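Local coordinates for protein nodulation fucosyltransferase NodZ (Bradyrhizobium sp., PDB 2HHC) that belongs to the nodulation protein Z family of fucosyltransferases, with a two-domain GT-B architecture, at residues Leu161-Glu164 / His165-His169. Residues are numbered along the deposited sequence; the frame is centred on the assembly and turned at random.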
ATOM      1  N   LEU A 161      13.442  -8.800  13.368  1.00 28.67           N
ATOM      2  CA  LEU A 161      13.383  -7.411  13.795  1.00 28.89           C
ATOM      3  C   LEU A 161      12.386  -7.155  14.955  1.00 27.47           C
ATOM      4  O   LEU A 161      12.648  -6.432  15.880  1.00 29.57           O
ATOM      5  CB  LEU A 161      13.047  -6.488  12.600  1.00 31.02           C
ATOM      6  CG  LEU A 161      14.213  -6.430  11.600  1.00 32.77           C
ATOM      7  CD1 LEU A 161      13.741  -6.039  10.187  1.00 35.25           C
ATOM      8  CD2 LEU A 161      15.207  -5.399  12.034  1.00 34.99           C
ATOM      9  N   TYR A 162      11.244  -7.834  14.897  1.00 28.09           N
ATOM     10  CA  TYR A 162      10.266  -7.727  15.955  1.00 29.66           C
ATOM     11  C   TYR A 162      10.868  -8.224  17.284  1.00 29.56           C
ATOM     12  O   TYR A 162      10.804  -7.573  18.314  1.00 29.47           O
ATOM     13  CB  TYR A 162       9.000  -8.512  15.612  1.00 30.48           C
ATOM     14  CG  TYR A 162       7.957  -8.290  16.647  1.00 32.39           C
ATOM     15  CD1 TYR A 162       7.107  -7.176  16.580  1.00 36.20           C
ATOM     16  CD2 TYR A 162       7.852  -9.148  17.728  1.00 37.14           C
ATOM     17  CE1 TYR A 162       6.155  -6.976  17.600  1.00 38.53           C
ATOM     18  CE2 TYR A 162       6.934  -8.961  18.689  1.00 37.99           C
ATOM     19  CZ  TYR A 162       6.094  -7.877  18.640  1.00 38.45           C
ATOM     20  OH  TYR A 162       5.188  -7.852  19.706  1.00 43.94           O
ATOM     21  N   GLU A 163      11.468  -9.400  17.272  1.00 28.52           N
ATOM     22  CA  GLU A 163      12.088  -9.949  18.444  1.00 29.97           C
ATOM     23  C   GLU A 163      13.191  -9.031  18.972  1.00 30.17           C
ATOM     24  O   GLU A 163      13.313  -8.807  20.174  1.00 29.85           O
ATOM     25  CB  GLU A 163      12.635 -11.318  18.114  1.00 28.27           C
ATOM     26  CG  GLU A 163      13.519 -12.006  19.118  1.00 30.13           C
ATOM     27  CD  GLU A 163      12.952 -12.101  20.507  1.00 35.44           C
ATOM     28  OE1 GLU A 163      11.720 -11.977  20.666  1.00 39.58           O
ATOM     29  OE2 GLU A 163      13.761 -12.369  21.424  1.00 38.48           O
ATOM     30  N   GLU A 164      13.966  -8.464  18.057  1.00 29.86           N
ATOM     31  CA  GLU A 164      15.152  -7.695  18.408  1.00 30.43           C
ATOM     32  C   GLU A 164      14.829  -6.327  18.985  1.00 31.09           C
ATOM     33  O   GLU A 164      15.608  -5.819  19.779  1.00 33.24           O
ATOM     34  CB  GLU A 164      16.065  -7.544  17.176  1.00 30.22           C
ATOM     35  CG  GLU A 164      16.775  -8.805  16.819  1.00 30.92           C
ATOM     36  CD  GLU A 164      17.167  -8.942  15.363  1.00 30.53           C
ATOM     37  OE1 GLU A 164      16.913  -7.989  14.565  1.00 35.97           O
ATOM     38  OE2 GLU A 164      17.666 -10.054  15.024  1.00 35.79           O
ATOM     39  N   HIS A 165      13.700  -5.729  18.626  1.00 30.92           N
ATOM     40  CA  HIS A 165      13.409  -4.300  18.955  1.00 33.37           C
ATOM     41  C   HIS A 165      12.014  -4.049  19.536  1.00 34.83           C
ATOM     42  O   HIS A 165      11.853  -3.155  20.382  1.00 36.26           O
ATOM     43  CB  HIS A 165      13.514  -3.434  17.700  1.00 35.30           C
ATOM     44  CG  HIS A 165      14.836  -3.497  17.024  1.00 34.88           C
ATOM     45  ND1 HIS A 165      15.942  -2.812  17.506  1.00 41.02           N
ATOM     46  CD2 HIS A 165      15.234  -4.131  15.900  1.00 41.32           C
ATOM     47  CE1 HIS A 165      16.970  -3.071  16.716  1.00 44.21           C
ATOM     48  NE2 HIS A 165      16.566  -3.861  15.733  1.00 45.22           N
ATOM     49  N   PHE A 166      11.017  -4.767  19.063  1.00 32.88           N
ATOM     50  CA  PHE A 166       9.606  -4.553  19.388  1.00 35.07           C
ATOM     51  C   PHE A 166       9.148  -5.310  20.650  1.00 35.76           C
ATOM     52  O   PHE A 166       8.423  -4.751  21.494  1.00 37.29           O
ATOM     53  CB  PHE A 166       8.718  -4.963  18.230  1.00 36.21           C
ATOM     54  CG  PHE A 166       8.633  -3.981  17.126  1.00 37.27           C
ATOM     55  CD1 PHE A 166       9.713  -3.727  16.318  1.00 34.39           C
ATOM     56  CD2 PHE A 166       7.450  -3.302  16.897  1.00 38.81           C
ATOM     57  CE1 PHE A 166       9.604  -2.772  15.230  1.00 36.95           C
ATOM     58  CE2 PHE A 166       7.359  -2.403  15.904  1.00 39.53           C
ATOM     59  CZ  PHE A 166       8.425  -2.135  15.080  1.00 35.38           C
ATOM     60  N   SER A 167       9.542  -6.579  20.785  1.00 35.01           N
ATOM     61  CA  SER A 167       9.139  -7.382  21.905  1.00 35.37           C
ATOM     62  C   SER A 167       9.602  -6.730  23.203  1.00 34.75           C
ATOM     63  O   SER A 167      10.739  -6.303  23.344  1.00 35.04           O
ATOM     64  CB  SER A 167       9.723  -8.799  21.749  1.00 34.99           C
ATOM     65  OG  SER A 167       9.396  -9.581  22.874  1.00 39.00           O
ATOM     66  N   GLY A 168       8.694  -6.657  24.163  1.00 35.01           N
ATOM     67  CA  GLY A 168       9.012  -6.109  25.461  1.00 34.41           C
ATOM     68  C   GLY A 168       8.875  -4.613  25.539  1.00 34.48           C
ATOM     69  O   GLY A 168       9.083  -4.044  26.591  1.00 35.23           O
ATOM     70  N   HIS A 169       8.528  -3.976  24.418  1.00 33.83           N
ATOM     71  CA  HIS A 169       8.560  -2.517  24.314  1.00 33.36           C
ATOM     72  C   HIS A 169       7.289  -1.949  23.707  1.00 32.18           C
ATOM     73  O   HIS A 169       6.512  -2.663  23.106  1.00 34.33           O
ATOM     74  CB  HIS A 169       9.774  -2.088  23.488  1.00 33.90           C
ATOM     75  CG  HIS A 169      11.083  -2.262  24.200  0.50 33.75           C
ATOM     76  ND1 HIS A 169      11.762  -3.460  24.249  0.50 35.35           N
ATOM     77  CD2 HIS A 169      11.815  -1.386  24.932  0.50 32.83           C
ATOM     78  CE1 HIS A 169      12.863  -3.310  24.968  0.50 33.87           C
ATOM     79  NE2 HIS A 169      12.925  -2.058  25.383  0.50 34.78           N
TER
HETATM   80  O   HOH W   1      12.895  -6.352  21.780  1.00 34.19           O
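Y162 and F166 meet at the C-terminal end of helix 152-166, where the helix widens into a pi-type turn and passes into a type II beta turn from F166 to H169. The chain then enters strand 170-176, a central strand of a mixed sheet that also holds 217-223 and 279-283, so this is a helix-to-strand connection of the alpha/beta kind expected in a GT-B domain.

Backbone bonds close the helix. Y162 O accepts from F166 N at 2.9 Å and from S167 N at 2.9 Å. The two donors come from opposite faces of the carbonyl plane. The bond from S167 is the straighter, with an N-H...O angle of 160°, and it is the one that makes the turn wide. H165 N is held loosely, by a weak bond to L161 O and another to Y162 O. H169 N donates to F166 O and closes the beta turn. G168 occupies the left-handed position of that turn.

Side chains pack around these turns. With chi1 at -175°, Y162 carries CG opposite its backbone N and beside the carbonyl carbon, and the ring turns one face to F166 CB and S167 N. Both atoms are offset toward its rim. The Y162 and F166 rings are nearly parallel, with planes at 24°, but are slid apart and barely overlap. R276 makes a cation-pi contact with Y162, and F166 packs edge-to-face on F220. The H165 ring stacks on F240. E164 CB sits over a face of the H165 ring, 4.1 Å from its centroid. L161 and H165 lie side by side, with CD2 of L161 4.1 Å from CD2 of H165.

A polar link finishes the turn. One water donates to E163 O at 3.0 Å and to S167 O at 2.7 Å.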